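Local atomic coordinates of aminofutalosine deaminase (Helicobacter pylori, PDB entry 7LKK), a protein that deaminates aminofutalosine in the menaquinone pathway of Helicobacter pylori, and probably adenosine as well, using a metal-dependent amidohydrolase active site. Residues A[94-99]-A[222-227]. Residues are numbered along the deposited sequence; the frame is centred on the assembly and turned at random.
Sequences GSFSGW and FLESLE. With MCF ((8R)-3-(5-S-methyl-5-thio-beta-D-ribofuranosyl)-3,6,7,8-tetrahydroimidazo[4,5-d][1,3]diazepin-8-ol), chain J.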
loop_
_atom_site.group_PDB
_atom_site.type_symbol
_atom_site.label_atom_id
_atom_site.label_comp_id
_atom_site.label_asym_id
_atom_site.label_seq_id
_atom_site.Cartn_x
_atom_site.Cartn_y
_atom_site.Cartn_z
ATOM N N GLY A 94 -7.954 1.316 -13.913
ATOM C CA GLY A 94 -7.341 0.297 -14.744
ATOM C C GLY A 94 -6.793 0.811 -16.055
ATOM O O GLY A 94 -6.042 0.087 -16.722
ATOM N N SER A 95 -7.150 2.031 -16.446
ATOM C CA SER A 95 -6.606 2.683 -17.626
ATOM C C SER A 95 -6.824 4.177 -17.461
ATOM O O SER A 95 -7.764 4.605 -16.785
ATOM C CB SER A 95 -7.264 2.176 -18.915
ATOM O OG SER A 95 -8.637 2.523 -18.954
ATOM N N PHE A 96 -5.945 4.971 -18.072
ATOM C CA PHE A 96 -6.148 6.414 -18.020
ATOM C C PHE A 96 -7.327 6.829 -18.890
ATOM O O PHE A 96 -8.142 7.665 -18.480
ATOM C CB PHE A 96 -4.886 7.158 -18.453
ATOM C CG PHE A 96 -5.050 8.650 -18.469
ATOM C CD1 PHE A 96 -4.840 9.392 -17.319
ATOM C CD2 PHE A 96 -5.441 9.309 -19.626
ATOM C CE1 PHE A 96 -5.002 10.765 -17.326
ATOM C CE2 PHE A 96 -5.605 10.677 -19.636
ATOM C CZ PHE A 96 -5.386 11.405 -18.484
ATOM N N SER A 97 -7.422 6.269 -20.098
ATOM C CA SER A 97 -8.542 6.583 -20.979
ATOM C C SER A 97 -9.871 6.198 -20.342
ATOM O O SER A 97 -10.854 6.944 -20.435
ATOM C CB SER A 97 -8.363 5.874 -22.320
ATOM O OG SER A 97 -8.208 4.476 -22.139
ATOM N N GLY A 98 -9.925 5.030 -19.701
ATOM C CA GLY A 98 -11.130 4.645 -18.986
ATOM C C GLY A 98 -11.460 5.592 -17.849
ATOM O O GLY A 98 -12.629 5.901 -17.603
ATOM N N TRP A 99 -10.436 6.055 -17.130
ATOM C CA TRP A 99 -10.667 6.991 -16.034
ATOM C C TRP A 99 -11.151 8.342 -16.551
ATOM O O TRP A 99 -12.177 8.860 -16.095
ATOM C CB TRP A 99 -9.391 7.153 -15.209
ATOM C CG TRP A 99 -9.510 8.162 -14.111
ATOM C CD1 TRP A 99 -10.019 7.958 -12.863
ATOM C CD2 TRP A 99 -9.112 9.538 -14.161
ATOM N NE1 TRP A 99 -9.962 9.120 -12.132
ATOM C CE2 TRP A 99 -9.411 10.105 -12.907
ATOM C CE3 TRP A 99 -8.535 10.345 -15.147
ATOM C CZ2 TRP A 99 -9.149 11.443 -12.610
ATOM C CZ3 TRP A 99 -8.276 11.672 -14.850
ATOM C CH2 TRP A 99 -8.585 12.207 -13.593
ATOM N N PHE A 222 1.766 16.310 -16.695
ATOM C CA PHE A 222 2.651 16.084 -17.834
ATOM C C PHE A 222 2.872 14.594 -18.042
ATOM O O PHE A 222 3.343 13.906 -17.132
ATOM C CB PHE A 222 3.991 16.798 -17.630
ATOM C CG PHE A 222 4.863 16.793 -18.847
ATOM C CD1 PHE A 222 4.422 17.365 -20.030
ATOM C CD2 PHE A 222 6.120 16.211 -18.815
ATOM C CE1 PHE A 222 5.217 17.356 -21.156
ATOM C CE2 PHE A 222 6.920 16.202 -19.940
ATOM C CZ PHE A 222 6.470 16.775 -21.111
ATOM N N LEU A 223 2.541 14.116 -19.243
ATOM C CA LEU A 223 2.843 12.759 -19.710
ATOM C C LEU A 223 2.489 11.711 -18.654
ATOM O O LEU A 223 3.320 10.921 -18.197
ATOM C CB LEU A 223 4.307 12.659 -20.151
ATOM C CG LEU A 223 4.659 13.610 -21.308
ATOM C CD1 LEU A 223 6.041 13.331 -21.881
ATOM C CD2 LEU A 223 3.609 13.541 -22.408
ATOM N N GLU A 224 1.214 11.725 -18.276
ATOM C CA GLU A 224 0.659 10.839 -17.266
ATOM C C GLU A 224 0.230 9.487 -17.827
ATOM O O GLU A 224 -0.005 8.555 -17.051
ATOM C CB GLU A 224 -0.530 11.534 -16.594
ATOM C CG GLU A 224 -1.114 10.828 -15.391
ATOM C CD GLU A 224 -2.273 11.593 -14.794
ATOM O OE1 GLU A 224 -2.649 12.644 -15.359
ATOM O OE2 GLU A 224 -2.805 11.151 -13.757
ATOM N N SER A 225 0.137 9.349 -19.147
ATOM C CA SER A 225 -0.379 8.123 -19.734
ATOM C C SER A 225 0.306 7.861 -21.064
ATOM O O SER A 225 0.894 8.757 -21.673
ATOM C CB SER A 225 -1.896 8.192 -19.935
ATOM O OG SER A 225 -2.239 9.202 -20.871
ATOM N N LEU A 226 0.222 6.603 -21.503
ATOM C CA LEU A 226 0.653 6.261 -22.853
ATOM C C LEU A 226 -0.229 6.939 -23.893
ATOM O O LEU A 226 0.251 7.334 -24.961
ATOM C CB LEU A 226 0.637 4.744 -23.039
ATOM C CG LEU A 226 1.008 4.213 -24.426
ATOM C CD1 LEU A 226 2.363 4.749 -24.870
ATOM C CD2 LEU A 226 0.994 2.690 -24.445
ATOM N N GLU A 227 -1.525 7.074 -23.599
ATOM C CA GLU A 227 -2.436 7.734 -24.531
ATOM C C GLU A 227 -2.005 9.171 -24.793
ATOM O O GLU A 227 -2.012 9.630 -25.941
ATOM C CB GLU A 227 -3.865 7.689 -23.988
ATOM C CG GLU A 227 -4.453 6.285 -23.882
ATOM C CD GLU A 227 -4.293 5.679 -22.499
ATOM O OE1 GLU A 227 -3.263 5.942 -21.846
ATOM O OE2 GLU A 227 -5.200 4.937 -22.064
HETATM O O8 MCF J . -4.135 14.701 -11.638
HETATM C C8 MCF J . -5.185 13.775 -11.531
HETATM C C7 MCF J . -5.239 12.808 -12.710
HETATM N N6 MCF J . -4.780 13.446 -13.918
HETATM C C5 MCF J . -5.323 14.732 -14.295
HETATM N N4 MCF J . -6.316 15.496 -13.548
HETATM C C10 MCF J . -7.077 15.257 -12.297
HETATM C C9 MCF J . -6.554 14.451 -11.304
HETATM N N1 MCF J . -7.430 14.420 -10.310
HETATM C C2 MCF J . -8.477 15.184 -10.619
HETATM N N3 MCF J . -8.250 15.700 -11.830
HETATM C C1S MCF J . -9.219 16.605 -12.522
HETATM C C2S MCF J . -8.558 17.814 -13.223
HETATM O O2S MCF J . -8.359 18.833 -12.339
HETATM O O4S MCF J . -9.802 15.976 -13.472
HETATM C C4S MCF J . -10.246 17.102 -14.549
HETATM C C3S MCF J . -9.610 18.201 -14.255
HETATM O O3S MCF J . -10.575 19.190 -13.653
HETATM C C5S MCF J . -9.880 16.634 -15.946
HETATM S S5S MCF J . -11.056 17.323 -17.146
HETATM C C6S MCF J . -10.322 17.257 -18.806
#
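Phe96 lays one ring face against Ser225 and brings CE1 up to Glu224, and this is the tightly packed, buried part of the contact. Ser225 OG lies over that face, 3.4 Å from Phe96 CD2, while Phe96 CB and CG meet Ser225 CB. At the CE1 corner of Phe96, Glu224 OE1 comes to 3.6 Å, the carboxylate plane turned 58° from that of the ring. Glu224, its chain extended with CG anti to the backbone N, accepts a nearly straight hydrogen bond (163°) from N6 of the methylthio-coformycin at OE1 (2.7 Å). The same N6 sits at the edge of the Phe96 ring, and Trp99 CH2 packs on the inhibitor's C7 at 3.5 Å. The looser, partly exposed side is polar: Glu227, its chain bent at chi2 (95°), accepts a hydrogen bond from Ser97 N at OE2 (3.3 Å), the N-H coming from above the carboxylate plane; OE2 is also 3.0 Å from Ser97 OG. Ser95 and Ser225 are N-caps, their OG atoms accepting from Gly98 N and Glu228 N respectively. The N-terminal ends of helices 96-106 and 226-234 meet beside the active site; helix 226-234 follows strand 218-222, which carries the iron ligand His221, in the amidohydrolase TIM barrel.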